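Long-range contacts in nucleoporin NUP82 (Saccharomyces cerevisiae, PDB 3PBP), which serves as a structural component of the nuclear pore complex, its N-terminal domain, the part described here, forming a beta-propeller that interacts with the nucleoporin NUP116: residues 109-114 with 154-159; 77-82 with 130-135; 146-151 with 167-172; 195-200 with 297-302. The protein carries 1 engineered substitution. One frame throughout, in Å; residues are numbered along the deposited sequence.

How the interactions relate
Interactions 1 and 2 join the same pair of neighbouring propeller sheets. Residues 77-82 and 130-135 meet deep in the domain, while residues 109-114 and 154-159 meet nearer its periphery; both contacts are apolar, and Ile111 and Leu79 pack together where they adjoin. Interaction 4 does similar work between another two sheets, but threonines at its outer end face the NUP116 chain. Interaction 3, also peripheral, differs in chemistry: two loops are held by an amide-to-carbonyl hydrogen bond instead of a hydrophobic face. It touches interaction 1 through a probable hydrogen bond between Tyr114 and Lys146, and interaction 4 where Ile151 packs on Cys196.

Interaction 1. Residues 109-114 with 154-159; sequences FQIFHY and FDILNS
Phe154 points its CZ at the middle of one face of the Tyr114 ring, with Phe154 CZ 3.5 Å from Tyr114 CE1. The two planes are inclined at 44°, an oblique pairing in which the end of one ring rests on the flat surface of the other. Phe112 lies on the backbone side of the same phenylalanine, its CZ 3.9 Å from Phe154 CB, and the three rings make an aromatic cluster. Both Phe112 and Tyr114 hold CG anti to the backbone N (chi1 172° and 171°), which sends their rings out the same way, toward the partner segment. Further along, branched aliphatic groups take over: Ile156 CG2 meets Phe112 CB at 4.0 Å and also touches Ile111 CG2, which in turn lies 3.8 Å from Leu157 CD2. Ile156 and Leu157 are presented by a type I turn, Asp155 to Asn158, reinforced by an Asx turn in which Asp155 OD1 accepts from Leu157 N at 3.0 Å. The Tyr114 hydroxyl bonds to Glu119 and Lys146. A serine in place of Tyr114 would probably take from Phe154 the ring it rests on, and from Glu119 and Lys146 their shared hydroxyl partner. Ile111 and Phe112 form a classic beta bulge opposite Val90, where edge strand 110-115 pairs with strand 87-92; Phe154 and Ile156 pack on Ile142 of strand 141-146, in the next sheet.

Interaction 2. Residues 77-82 with 130-135; sequences GDLLCL and VLFHPK
Leu79 sets its CB 3.7 Å from Phe132 CZ, and its CD1 reaches the neighbouring ring carbon CE1, the leucine crossing the aromatic side chain at about a right angle. At Leu80 the side chain turns from the partner, and what meets Phe132 is backbone: Leu80 C sits at the ring edge, 4.2 Å from Phe132 CZ. Cys81 returns to the interface with two contacts. Its CB lies 3.9 Å from Phe132 CZ, and its sulfur, set anti to the backbone N (chi1 -175°), reaches Val130 CG1 at 3.8 Å. A small, weakly polar thiol suits this buried spot beside a branched valine, while the long, flat phenylalanine spans the gap between backbones. No hydrogen bond links the segments: strands 79-82 and 130-132 run nearly antiparallel, their axes 8.8 Å apart, in two adjacent propeller blades whose side chains meet between the sheets. Leu79 also packs on Val90 of strand 87-92, Cys81 on Ile72 of strand 70-73, and Phe132 on Ile142 of strand 141-146.

Interaction 3. Residues 146-151 with 167-172; sequences KEDDTI and NKPNNS
Asn167 reaches with its side-chain amide to the backbone carbonyl oxygen of Asp149, and its ND2 donates to Asp149 O at 2.6 Å. The contact joins two loops of one propeller sheet: the hairpin turn between strands 141-146 and 151-155, and the exit from strand 164-166. The bond is nearly straight at the hydrogen, 163°; the acceptor lies close to the plane of the Asn167 amide, whereas the donor is tilted out of the Asp149 carbonyl plane. Holding CG anti to the backbone N (chi1 -158°) aims the amide across the gap. ND2 also bonds to Val179 O, so one amide nitrogen serves two backbone carbonyls. A leucine here would probably leave the carbonyls of Asp149 and Val179 without this shared donor. Both Asn167 and Asp149 have positive phi, a backbone shape asparagine and aspartate tolerate better than most residues. Within the hairpin, Asp149 N bonds to Lys146 O at 2.8 Å and Lys146 N to Thr150 O at 3.0 Å, closing the turn. The Asp149 carboxylate accepts from the backbone N of Asp181 and Ile182, while Arg178 bridges the carbonyls of Asp148 and Asn167. Beyond them, Ser172 pairs with a strand of the NUP116 chain. Nearer the surface, Asp148 OD1 lies 4.2 Å from Pro169 CG.

Interaction 4. Residues 195-200 with 297-302; sequences YCLNTT and YTATNI
Leu197 lays its two methyls against different parts of segment 297-302. With CG anti to the backbone N (chi1 -179°), the side chain stands out from its own strand; CD1 lies 3.7 Å from Ala299 CB, while CD2 lies against the backbone of Thr300 and Asn301, 3.5 Å from Asn301 O. Alanine suits its position because the leucine already fills the space between the strands. Ile302 answers with an extended chain, CG1 anti to the backbone N (chi1 -174°), which carries CD1 to within 3.9 Å of Tyr195 CB; its other branch, CG2, meets Leu197 CB at 4.0 Å. Only the root of Tyr195 takes part, since its ring leads away toward Ile205 and Glu313. At the outer end, Thr199 and Thr298 cross at about a right angle with their CG2 methyls together, 3.4 Å apart. Their hydroxyls serve elsewhere, Thr199 OG1 bonding to Thr183 and Thr298 OG1 to Arg114 of the NUP116 chain. Threonine suits both loop positions: methyl for the contact, hydroxyl for a polar neighbour. The strand segments run nearly antiparallel, at 164°; strand 194-198 is central in its sheet, between 182-187 and 204-208, and strand 299-306 edges the next, beside 313-319.

Interaction 1. Residues 109-114 with 154-159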
loop_
_atom_site.group_PDB
_atom_site.type_symbol
_atom_site.label_atom_id
_atom_site.label_comp_id
_atom_site.label_asym_id
_atom_site.label_seq_id
_atom_site.Cartn_x
_atom_site.Cartn_y
_atom_site.Cartn_z
ATOM N N PHE A 109 21.427 -19.621 -10.601
ATOM C CA PHE A 109 20.744 -18.368 -10.860
ATOM C C PHE A 109 19.252 -18.400 -10.577
ATOM O O PHE A 109 18.569 -17.387 -10.719
ATOM C CB PHE A 109 21.013 -17.930 -12.293
ATOM C CG PHE A 109 22.469 -17.675 -12.568
ATOM C CD1 PHE A 109 23.205 -16.833 -11.736
ATOM C CD2 PHE A 109 23.112 -18.293 -13.636
ATOM C CE1 PHE A 109 24.547 -16.612 -11.960
ATOM C CE2 PHE A 109 24.460 -18.078 -13.866
ATOM C CZ PHE A 109 25.178 -17.232 -13.023
ATOM N N GLN A 110 18.746 -19.560 -10.178
ATOM C CA GLN A 110 17.343 -19.680 -9.833
ATOM C C GLN A 110 17.403 -19.507 -8.332
ATOM O O GLN A 110 17.775 -20.418 -7.596
ATOM C CB GLN A 110 16.793 -21.057 -10.213
ATOM C CG GLN A 110 16.773 -21.337 -11.704
ATOM C CD GLN A 110 16.037 -20.263 -12.514
ATOM O OE1 GLN A 110 14.851 -19.978 -12.280
ATOM N NE2 GLN A 110 16.741 -19.668 -13.482
ATOM N N ILE A 111 17.033 -18.321 -7.880
ATOM C CA ILE A 111 17.119 -18.000 -6.472
ATOM C C ILE A 111 15.921 -18.268 -5.568
ATOM O O ILE A 111 16.101 -18.603 -4.382
ATOM C CB ILE A 111 17.548 -16.541 -6.337
ATOM C CG1 ILE A 111 18.911 -16.382 -7.007
ATOM C CG2 ILE A 111 17.590 -16.122 -4.883
ATOM C CD1 ILE A 111 19.457 -14.980 -6.947
ATOM N N PHE A 112 14.706 -18.143 -6.099
ATOM C CA PHE A 112 13.522 -18.348 -5.262
ATOM C C PHE A 112 12.289 -18.702 -6.072
ATOM O O PHE A 112 12.125 -18.237 -7.210
ATOM C CB PHE A 112 13.259 -17.068 -4.462
ATOM C CG PHE A 112 11.956 -17.062 -3.706
ATOM C CD1 PHE A 112 11.888 -17.548 -2.402
ATOM C CD2 PHE A 112 10.806 -16.527 -4.285
ATOM C CE1 PHE A 112 10.709 -17.501 -1.683
ATOM C CE2 PHE A 112 9.619 -16.476 -3.577
ATOM C CZ PHE A 112 9.571 -16.967 -2.265
ATOM N N HIS A 113 11.422 -19.522 -5.481
ATOM C CA HIS A 113 10.190 -19.900 -6.153
ATOM C C HIS A 113 9.054 -19.998 -5.154
ATOM O O HIS A 113 9.263 -20.343 -3.989
ATOM C CB HIS A 113 10.326 -21.236 -6.869
ATOM C CG HIS A 113 9.055 -21.687 -7.518
ATOM N ND1 HIS A 113 8.669 -21.265 -8.774
ATOM C CD2 HIS A 113 8.053 -22.478 -7.061
ATOM C CE1 HIS A 113 7.484 -21.777 -9.061
ATOM N NE2 HIS A 113 7.088 -22.516 -8.038
ATOM N N TYR A 114 7.846 -19.692 -5.613
ATOM C CA TYR A 114 6.676 -19.752 -4.744
ATOM C C TYR A 114 5.401 -19.927 -5.561
ATOM O O TYR A 114 5.239 -19.308 -6.627
ATOM C CB TYR A 114 6.558 -18.473 -3.920
ATOM C CG TYR A 114 5.265 -18.374 -3.152
ATOM C CD1 TYR A 114 5.104 -19.019 -1.929
ATOM C CD2 TYR A 114 4.178 -17.676 -3.679
ATOM C CE1 TYR A 114 3.891 -18.975 -1.251
ATOM C CE2 TYR A 114 2.957 -17.630 -3.012
ATOM C CZ TYR A 114 2.818 -18.280 -1.802
ATOM O OH TYR A 114 1.597 -18.238 -1.164
ATOM N N PHE A 154 8.300 -11.971 1.497
ATOM C CA PHE A 154 9.089 -13.194 1.431
ATOM C C PHE A 154 10.576 -12.844 1.453
ATOM O O PHE A 154 11.010 -11.884 0.804
ATOM C CB PHE A 154 8.802 -13.958 0.129
ATOM C CG PHE A 154 7.435 -14.575 0.057
ATOM C CD1 PHE A 154 7.139 -15.735 0.766
ATOM C CD2 PHE A 154 6.452 -14.023 -0.759
ATOM C CE1 PHE A 154 5.894 -16.336 0.655
ATOM C CE2 PHE A 154 5.198 -14.622 -0.876
ATOM C CZ PHE A 154 4.918 -15.779 -0.170
ATOM N N ASP A 155 11.356 -13.619 2.199
ATOM C CA ASP A 155 12.780 -13.401 2.223
ATOM C C ASP A 155 13.389 -14.370 1.212
ATOM O O ASP A 155 13.586 -15.551 1.496
ATOM C CB ASP A 155 13.365 -13.675 3.595
ATOM C CG ASP A 155 14.828 -13.248 3.687
ATOM O OD1 ASP A 155 15.572 -13.444 2.699
ATOM O OD2 ASP A 155 15.236 -12.721 4.746
ATOM N N ILE A 156 13.658 -13.850 0.022
ATOM C CA ILE A 156 14.246 -14.594 -1.083
ATOM C C ILE A 156 15.488 -15.428 -0.731
ATOM O O ILE A 156 15.704 -16.497 -1.304
ATOM C CB ILE A 156 14.625 -13.607 -2.206
ATOM C CG1 ILE A 156 13.381 -13.210 -2.983
ATOM C CG2 ILE A 156 15.671 -14.196 -3.104
ATOM C CD1 ILE A 156 13.703 -12.273 -4.119
ATOM N N LEU A 157 16.297 -14.946 0.208
ATOM C CA LEU A 157 17.533 -15.630 0.579
ATOM C C LEU A 157 17.545 -16.382 1.907
ATOM O O LEU A 157 18.621 -16.663 2.430
ATOM C CB LEU A 157 18.685 -14.621 0.611
ATOM C CG LEU A 157 18.854 -13.700 -0.588
ATOM C CD1 LEU A 157 20.020 -12.775 -0.343
ATOM C CD2 LEU A 157 19.079 -14.521 -1.834
ATOM N N ASN A 158 16.391 -16.728 2.465
ATOM C CA ASN A 158 16.429 -17.410 3.755
ATOM C C ASN A 158 15.177 -18.212 4.079
ATOM O O ASN A 158 14.134 -17.634 4.398
ATOM C CB ASN A 158 16.683 -16.373 4.855
ATOM C CG ASN A 158 17.210 -16.990 6.131
ATOM O OD1 ASN A 158 16.547 -17.818 6.761
ATOM N ND2 ASN A 158 18.414 -16.586 6.525
ATOM N N SER A 159 15.286 -19.539 4.008
ATOM C CA SER A 159 14.153 -20.422 4.303
ATOM C C SER A 159 13.897 -20.530 5.797
ATOM O O SER A 159 12.852 -21.037 6.218
ATOM C CB SER A 159 14.390 -21.817 3.735
ATOM O OG SER A 159 14.419 -21.781 2.324
#

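Interaction 2. Residues 77-82 with 130-135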
loop_
_atom_site.group_PDB
_atom_site.type_symbol
_atom_site.label_atom_id
_atom_site.label_comp_id
_atom_site.label_asym_id
_atom_site.label_seq_id
_atom_site.Cartn_x
_atom_site.Cartn_y
_atom_site.Cartn_z
ATOM N N GLY A 77 19.261 -3.845 -10.473
ATOM C CA GLY A 77 19.425 -4.579 -11.717
ATOM C C GLY A 77 20.033 -5.951 -11.543
ATOM O O GLY A 77 20.410 -6.590 -12.513
ATOM N N ASP A 78 20.121 -6.425 -10.307
ATOM C CA ASP A 78 20.721 -7.727 -10.068
ATOM C C ASP A 78 19.711 -8.870 -10.058
ATOM O O ASP A 78 20.062 -10.035 -10.258
ATOM C CB ASP A 78 21.505 -7.690 -8.761
ATOM C CG ASP A 78 22.590 -6.616 -8.767
ATOM O OD1 ASP A 78 23.200 -6.370 -9.840
ATOM O OD2 ASP A 78 22.841 -6.022 -7.693
ATOM N N LEU A 79 18.446 -8.532 -9.845
ATOM C CA LEU A 79 17.415 -9.547 -9.808
ATOM C C LEU A 79 16.186 -9.247 -10.677
ATOM O O LEU A 79 15.796 -8.086 -10.883
ATOM C CB LEU A 79 16.942 -9.757 -8.375
ATOM C CG LEU A 79 17.940 -10.213 -7.333
ATOM C CD1 LEU A 79 17.181 -10.521 -6.038
ATOM C CD2 LEU A 79 18.681 -11.426 -7.844
ATOM N N LEU A 80 15.583 -10.327 -11.177
ATOM C CA LEU A 80 14.368 -10.269 -11.971
ATOM C C LEU A 80 13.324 -11.101 -11.222
ATOM O O LEU A 80 13.644 -12.094 -10.562
ATOM C CB LEU A 80 14.588 -10.863 -13.355
ATOM C CG LEU A 80 15.445 -10.044 -14.311
ATOM C CD1 LEU A 80 15.564 -10.818 -15.611
ATOM C CD2 LEU A 80 14.829 -8.655 -14.553
ATOM N N CYS A 81 12.078 -10.663 -11.297
ATOM C CA CYS A 81 10.999 -11.373 -10.656
ATOM C C CYS A 81 9.931 -11.608 -11.710
ATOM O O CYS A 81 9.346 -10.656 -12.235
ATOM C CB CYS A 81 10.421 -10.559 -9.505
ATOM S SG CYS A 81 9.164 -11.464 -8.588
ATOM N N LEU A 82 9.703 -12.878 -12.037
ATOM C CA LEU A 82 8.709 -13.250 -13.039
ATOM C C LEU A 82 7.563 -13.935 -12.303
ATOM O O LEU A 82 7.779 -14.873 -11.516
ATOM C CB LEU A 82 9.337 -14.182 -14.088
ATOM C CG LEU A 82 10.690 -13.685 -14.626
ATOM C CD1 LEU A 82 11.777 -14.145 -13.673
ATOM C CD2 LEU A 82 10.966 -14.202 -16.019
ATOM N N VAL A 130 3.296 -7.854 -7.402
ATOM C CA VAL A 130 4.558 -8.119 -6.709
ATOM C C VAL A 130 5.527 -6.957 -6.865
ATOM O O VAL A 130 5.649 -6.379 -7.931
ATOM C CB VAL A 130 5.247 -9.380 -7.254
ATOM C CG1 VAL A 130 6.594 -9.585 -6.552
ATOM C CG2 VAL A 130 4.349 -10.580 -7.049
ATOM N N LEU A 131 6.225 -6.634 -5.790
ATOM C CA LEU A 131 7.200 -5.542 -5.791
ATOM C C LEU A 131 8.422 -5.913 -4.976
ATOM O O LEU A 131 8.300 -6.586 -3.947
ATOM C CB LEU A 131 6.614 -4.295 -5.127
ATOM C CG LEU A 131 5.456 -3.558 -5.768
ATOM C CD1 LEU A 131 5.014 -2.451 -4.853
ATOM C CD2 LEU A 131 5.902 -3.025 -7.107
ATOM N N PHE A 132 9.597 -5.477 -5.415
ATOM C CA PHE A 132 10.802 -5.713 -4.623
ATOM C C PHE A 132 10.771 -4.653 -3.514
ATOM O O PHE A 132 10.286 -3.543 -3.732
ATOM C CB PHE A 132 12.049 -5.478 -5.450
ATOM C CG PHE A 132 12.510 -6.664 -6.205
ATOM C CD1 PHE A 132 13.026 -7.776 -5.536
ATOM C CD2 PHE A 132 12.444 -6.677 -7.592
ATOM C CE1 PHE A 132 13.472 -8.895 -6.249
ATOM C CE2 PHE A 132 12.885 -7.785 -8.317
ATOM C CZ PHE A 132 13.401 -8.898 -7.644
ATOM N N HIS A 133 11.265 -4.973 -2.326
ATOM C CA HIS A 133 11.291 -3.963 -1.284
ATOM C C HIS A 133 12.478 -3.092 -1.694
ATOM O O HIS A 133 13.593 -3.581 -1.859
ATOM C CB HIS A 133 11.497 -4.587 0.095
ATOM C CG HIS A 133 11.271 -3.628 1.223
ATOM N ND1 HIS A 133 12.099 -2.550 1.464
ATOM C CD2 HIS A 133 10.307 -3.580 2.172
ATOM C CE1 HIS A 133 11.656 -1.883 2.515
ATOM N NE2 HIS A 133 10.569 -2.486 2.964
ATOM N N PRO A 134 12.249 -1.787 -1.868
ATOM C CA PRO A 134 13.283 -0.838 -2.276
ATOM C C PRO A 134 14.506 -0.795 -1.375
ATOM O O PRO A 134 15.592 -0.444 -1.825
ATOM C CB PRO A 134 12.549 0.500 -2.284
ATOM C CG PRO A 134 11.113 0.133 -2.321
ATOM C CD PRO A 134 11.039 -1.067 -1.448
ATOM N N LYS A 135 14.354 -1.147 -0.106
ATOM C CA LYS A 135 15.505 -1.067 0.771
ATOM C C LYS A 135 15.911 -2.341 1.503
ATOM O O LYS A 135 16.243 -2.326 2.688
ATOM C CB LYS A 135 15.307 0.073 1.760
ATOM C CG LYS A 135 15.594 1.433 1.181
ATOM C CD LYS A 135 15.585 2.458 2.287
ATOM C CE LYS A 135 16.319 3.727 1.900
ATOM N NZ LYS A 135 16.323 4.703 3.053
#

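Interaction 3. Residues 146-151 with 167-172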
loop_
_atom_site.group_PDB
_atom_site.type_symbol
_atom_site.label_atom_id
_atom_site.label_comp_id
_atom_site.label_asym_id
_atom_site.label_seq_id
_atom_site.Cartn_x
_atom_site.Cartn_y
_atom_site.Cartn_z
ATOM N N LYS A 146 -2.165 -10.076 -2.675
ATOM C CA LYS A 146 -3.085 -11.076 -3.244
ATOM C C LYS A 146 -4.527 -10.545 -3.367
ATOM O O LYS A 146 -4.840 -9.480 -2.832
ATOM C CB LYS A 146 -3.061 -12.347 -2.380
ATOM C CG LYS A 146 -1.764 -13.139 -2.487
ATOM C CD LYS A 146 -1.680 -14.235 -1.432
ATOM C CE LYS A 146 -0.434 -15.086 -1.628
ATOM N NZ LYS A 146 -0.141 -15.900 -0.428
ATOM N N GLU A 147 -5.394 -11.270 -4.082
ATOM C CA GLU A 147 -6.798 -10.865 -4.224
ATOM C C GLU A 147 -7.358 -10.678 -2.821
ATOM O O GLU A 147 -8.320 -9.945 -2.595
ATOM C CB GLU A 147 -7.592 -11.939 -4.945
ATOM C CG GLU A 147 -7.198 -12.106 -6.387
ATOM C CD GLU A 147 -7.206 -10.788 -7.130
ATOM O OE1 GLU A 147 -8.174 -10.012 -6.942
ATOM O OE2 GLU A 147 -6.252 -10.528 -7.903
ATOM N N ASP A 148 -6.712 -11.378 -1.894
ATOM C CA ASP A 148 -6.989 -11.372 -0.464
ATOM C C ASP A 148 -7.042 -9.972 0.135
ATOM O O ASP A 148 -7.783 -9.719 1.083
ATOM C CB ASP A 148 -5.845 -12.077 0.246
ATOM C CG ASP A 148 -6.252 -13.348 0.865
ATOM O OD1 ASP A 148 -7.434 -13.446 1.233
ATOM O OD2 ASP A 148 -5.386 -14.241 0.997
ATOM N N ASP A 149 -6.202 -9.094 -0.421
ATOM C CA ASP A 149 -5.989 -7.723 0.043
ATOM C C ASP A 149 -4.937 -7.930 1.131
ATOM O O ASP A 149 -4.615 -7.052 1.925
ATOM C CB ASP A 149 -7.260 -7.089 0.621
ATOM C CG ASP A 149 -8.227 -6.647 -0.459
ATOM O OD1 ASP A 149 -7.756 -6.104 -1.488
ATOM O OD2 ASP A 149 -9.453 -6.836 -0.269
ATOM N N THR A 150 -4.407 -9.140 1.129
ATOM C CA THR A 150 -3.387 -9.557 2.052
ATOM C C THR A 150 -2.044 -9.148 1.410
ATOM O O THR A 150 -1.881 -9.232 0.185
ATOM C CB THR A 150 -3.498 -11.105 2.256
ATOM O OG1 THR A 150 -2.989 -11.457 3.544
ATOM C CG2 THR A 150 -2.721 -11.867 1.180
ATOM N N ILE A 151 -1.098 -8.681 2.223
ATOM C CA ILE A 151 0.216 -8.273 1.709
ATOM C C ILE A 151 1.283 -9.102 2.418
ATOM O O ILE A 151 1.385 -9.084 3.641
ATOM C CB ILE A 151 0.464 -6.765 1.950
ATOM C CG1 ILE A 151 -0.645 -5.945 1.270
ATOM C CG2 ILE A 151 1.836 -6.367 1.409
ATOM C CD1 ILE A 151 -0.696 -4.490 1.683
ATOM N N ASN A 167 -2.007 -7.273 7.034
ATOM C CA ASN A 167 -3.385 -6.992 6.620
ATOM C C ASN A 167 -4.165 -8.305 6.473
ATOM O O ASN A 167 -4.860 -8.532 5.479
ATOM C CB ASN A 167 -3.418 -6.174 5.310
ATOM C CG ASN A 167 -4.729 -5.406 5.129
ATOM O OD1 ASN A 167 -5.215 -4.757 6.060
ATOM N ND2 ASN A 167 -5.295 -5.467 3.932
ATOM N N LYS A 168 -4.035 -9.165 7.484
ATOM C CA LYS A 168 -4.707 -10.458 7.502
ATOM C C LYS A 168 -6.214 -10.268 7.586
ATOM O O LYS A 168 -6.699 -9.256 8.111
ATOM C CB LYS A 168 -4.247 -11.279 8.705
ATOM C CG LYS A 168 -2.762 -11.557 8.762
ATOM C CD LYS A 168 -2.420 -12.299 10.041
ATOM C CE LYS A 168 -0.922 -12.284 10.321
ATOM N NZ LYS A 168 -0.594 -12.762 11.701
ATOM N N PRO A 169 -6.984 -11.237 7.063
ATOM C CA PRO A 169 -8.441 -11.110 7.119
ATOM C C PRO A 169 -8.946 -11.105 8.566
ATOM O O PRO A 169 -8.312 -11.671 9.461
ATOM C CB PRO A 169 -8.921 -12.324 6.329
ATOM C CG PRO A 169 -7.809 -12.556 5.348
ATOM C CD PRO A 169 -6.587 -12.371 6.212
ATOM N N ASN A 170 -10.084 -10.451 8.782
ATOM C CA ASN A 170 -10.693 -10.362 10.105
ATOM C C ASN A 170 -12.004 -11.124 10.198
ATOM O O ASN A 170 -12.601 -11.509 9.184
ATOM C CB ASN A 170 -10.975 -8.906 10.477
ATOM C CG ASN A 170 -9.746 -8.183 10.972
ATOM O OD1 ASN A 170 -9.090 -8.629 11.917
ATOM N ND2 ASN A 170 -9.427 -7.051 10.343
ATOM N N ASN A 171 -12.436 -11.331 11.439
ATOM C CA ASN A 171 -13.691 -12.002 11.742
ATOM C C ASN A 171 -14.589 -10.914 12.271
ATOM O O ASN A 171 -15.198 -11.052 13.330
ATOM C CB ASN A 171 -13.500 -13.077 12.814
ATOM C CG ASN A 171 -12.932 -14.362 12.247
ATOM O OD1 ASN A 171 -13.568 -15.022 11.413
ATOM N ND2 ASN A 171 -11.725 -14.723 12.684
ATOM N N SER A 172 -14.637 -9.812 11.534
ATOM C CA SER A 172 -15.456 -8.681 11.918
ATOM C C SER A 172 -16.594 -8.528 10.937
ATOM O O SER A 172 -16.589 -9.127 9.863
ATOM C CB SER A 172 -14.631 -7.395 11.920
ATOM O OG SER A 172 -13.625 -7.430 12.907
#

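Interaction 4. Residues 195-200 with 297-302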
loop_
_atom_site.group_PDB
_atom_site.type_symbol
_atom_site.label_atom_id
_atom_site.label_comp_id
_atom_site.label_asym_id
_atom_site.label_seq_id
_atom_site.Cartn_x
_atom_site.Cartn_y
_atom_site.Cartn_z
ATOM N N TYR A 195 2.545 2.753 0.730
ATOM C CA TYR A 195 1.241 3.364 0.488
ATOM C C TYR A 195 0.331 2.378 -0.245
ATOM O O TYR A 195 0.768 1.714 -1.178
ATOM C CB TYR A 195 1.384 4.622 -0.378
ATOM C CG TYR A 195 1.977 5.829 0.299
ATOM C CD1 TYR A 195 1.289 6.504 1.292
ATOM C CD2 TYR A 195 3.210 6.331 -0.107
ATOM C CE1 TYR A 195 1.807 7.659 1.865
ATOM C CE2 TYR A 195 3.741 7.482 0.455
ATOM C CZ TYR A 195 3.031 8.143 1.442
ATOM O OH TYR A 195 3.540 9.297 1.986
ATOM N N CYS A 196 -0.927 2.300 0.169
ATOM C CA CYS A 196 -1.898 1.408 -0.461
ATOM C C CYS A 196 -3.071 2.212 -0.956
ATOM O O CYS A 196 -3.604 3.034 -0.221
ATOM C CB CYS A 196 -2.428 0.386 0.542
ATOM S SG CYS A 196 -1.131 -0.623 1.273
ATOM N N LEU A 197 -3.468 1.976 -2.196
ATOM C CA LEU A 197 -4.619 2.658 -2.778
ATOM C C LEU A 197 -5.774 1.652 -2.818
ATOM O O LEU A 197 -5.710 0.667 -3.550
ATOM C CB LEU A 197 -4.303 3.119 -4.193
ATOM C CG LEU A 197 -5.432 3.870 -4.900
ATOM C CD1 LEU A 197 -5.583 5.248 -4.284
ATOM C CD2 LEU A 197 -5.132 3.991 -6.380
ATOM N N ASN A 198 -6.821 1.887 -2.032
ATOM C CA ASN A 198 -7.954 0.968 -2.013
ATOM C C ASN A 198 -9.195 1.575 -2.685
ATOM O O ASN A 198 -9.251 2.782 -2.944
ATOM C CB ASN A 198 -8.252 0.529 -0.572
ATOM C CG ASN A 198 -9.299 1.375 0.088
ATOM O OD1 ASN A 198 -9.340 2.591 -0.095
ATOM N ND2 ASN A 198 -10.151 0.744 0.876
ATOM N N THR A 199 -10.186 0.730 -2.957
ATOM C CA THR A 199 -11.391 1.162 -3.648
ATOM C C THR A 199 -12.709 1.132 -2.886
ATOM O O THR A 199 -13.695 1.729 -3.334
ATOM C CB THR A 199 -11.550 0.345 -4.915
ATOM O OG1 THR A 199 -10.451 0.631 -5.782
ATOM C CG2 THR A 199 -12.852 0.683 -5.621
ATOM N N THR A 200 -12.732 0.449 -1.744
ATOM C CA THR A 200 -13.946 0.345 -0.937
ATOM C C THR A 200 -14.900 1.546 -1.042
ATOM O O THR A 200 -16.112 1.366 -1.152
ATOM C CB THR A 200 -13.613 0.147 0.553
ATOM O OG1 THR A 200 -12.663 -0.917 0.696
ATOM C CG2 THR A 200 -14.875 -0.191 1.334
ATOM N N TYR A 297 -16.091 8.981 -9.289
ATOM C CA TYR A 297 -15.179 8.063 -9.956
ATOM C C TYR A 297 -14.385 7.207 -8.978
ATOM O O TYR A 297 -14.575 7.287 -7.755
ATOM C CB TYR A 297 -14.229 8.829 -10.870
ATOM C CG TYR A 297 -14.957 9.619 -11.939
ATOM C CD1 TYR A 297 -15.426 10.911 -11.688
ATOM C CD2 TYR A 297 -15.221 9.052 -13.195
ATOM C CE1 TYR A 297 -16.139 11.618 -12.656
ATOM C CE2 TYR A 297 -15.934 9.750 -14.166
ATOM C CZ TYR A 297 -16.391 11.032 -13.891
ATOM O OH TYR A 297 -17.108 11.723 -14.845
ATOM N N THR A 298 -13.504 6.377 -9.520
ATOM C CA THR A 298 -12.695 5.503 -8.689
ATOM C C THR A 298 -11.206 5.660 -8.961
ATOM O O THR A 298 -10.785 5.850 -10.107
ATOM C CB THR A 298 -13.071 4.025 -8.904
ATOM O OG1 THR A 298 -14.492 3.867 -8.785
ATOM C CG2 THR A 298 -12.379 3.144 -7.863
ATOM N N ALA A 299 -10.422 5.578 -7.886
ATOM C CA ALA A 299 -8.971 5.685 -7.963
ATOM C C ALA A 299 -8.417 4.426 -8.648
ATOM O O ALA A 299 -8.838 3.302 -8.350
ATOM C CB ALA A 299 -8.397 5.842 -6.560
ATOM N N THR A 300 -7.473 4.619 -9.566
ATOM C CA THR A 300 -6.904 3.496 -10.314
ATOM C C THR A 300 -5.489 3.072 -9.924
ATOM O O THR A 300 -5.242 1.893 -9.636
ATOM C CB THR A 300 -6.879 3.797 -11.817
ATOM O OG1 THR A 300 -8.136 4.335 -12.219
ATOM C CG2 THR A 300 -6.634 2.521 -12.596
ATOM N N ASN A 301 -4.562 4.032 -9.943
ATOM C CA ASN A 301 -3.173 3.756 -9.607
ATOM C C ASN A 301 -2.576 4.787 -8.680
ATOM O O ASN A 301 -3.115 5.870 -8.490
ATOM C CB ASN A 301 -2.311 3.704 -10.866
ATOM C CG ASN A 301 -2.901 2.819 -11.936
ATOM O OD1 ASN A 301 -3.795 3.238 -12.672
ATOM N ND2 ASN A 301 -2.415 1.582 -12.025
ATOM N N ILE A 302 -1.446 4.428 -8.096
ATOM C CA ILE A 302 -0.742 5.339 -7.223
ATOM C C ILE A 302 0.752 5.237 -7.555
ATOM O O ILE A 302 1.285 4.154 -7.831
ATOM C CB ILE A 302 -1.018 5.023 -5.733
ATOM C CG1 ILE A 302 -0.366 6.095 -4.860
ATOM C CG2 ILE A 302 -0.512 3.628 -5.368
ATOM C CD1 ILE A 302 -0.707 5.964 -3.371
#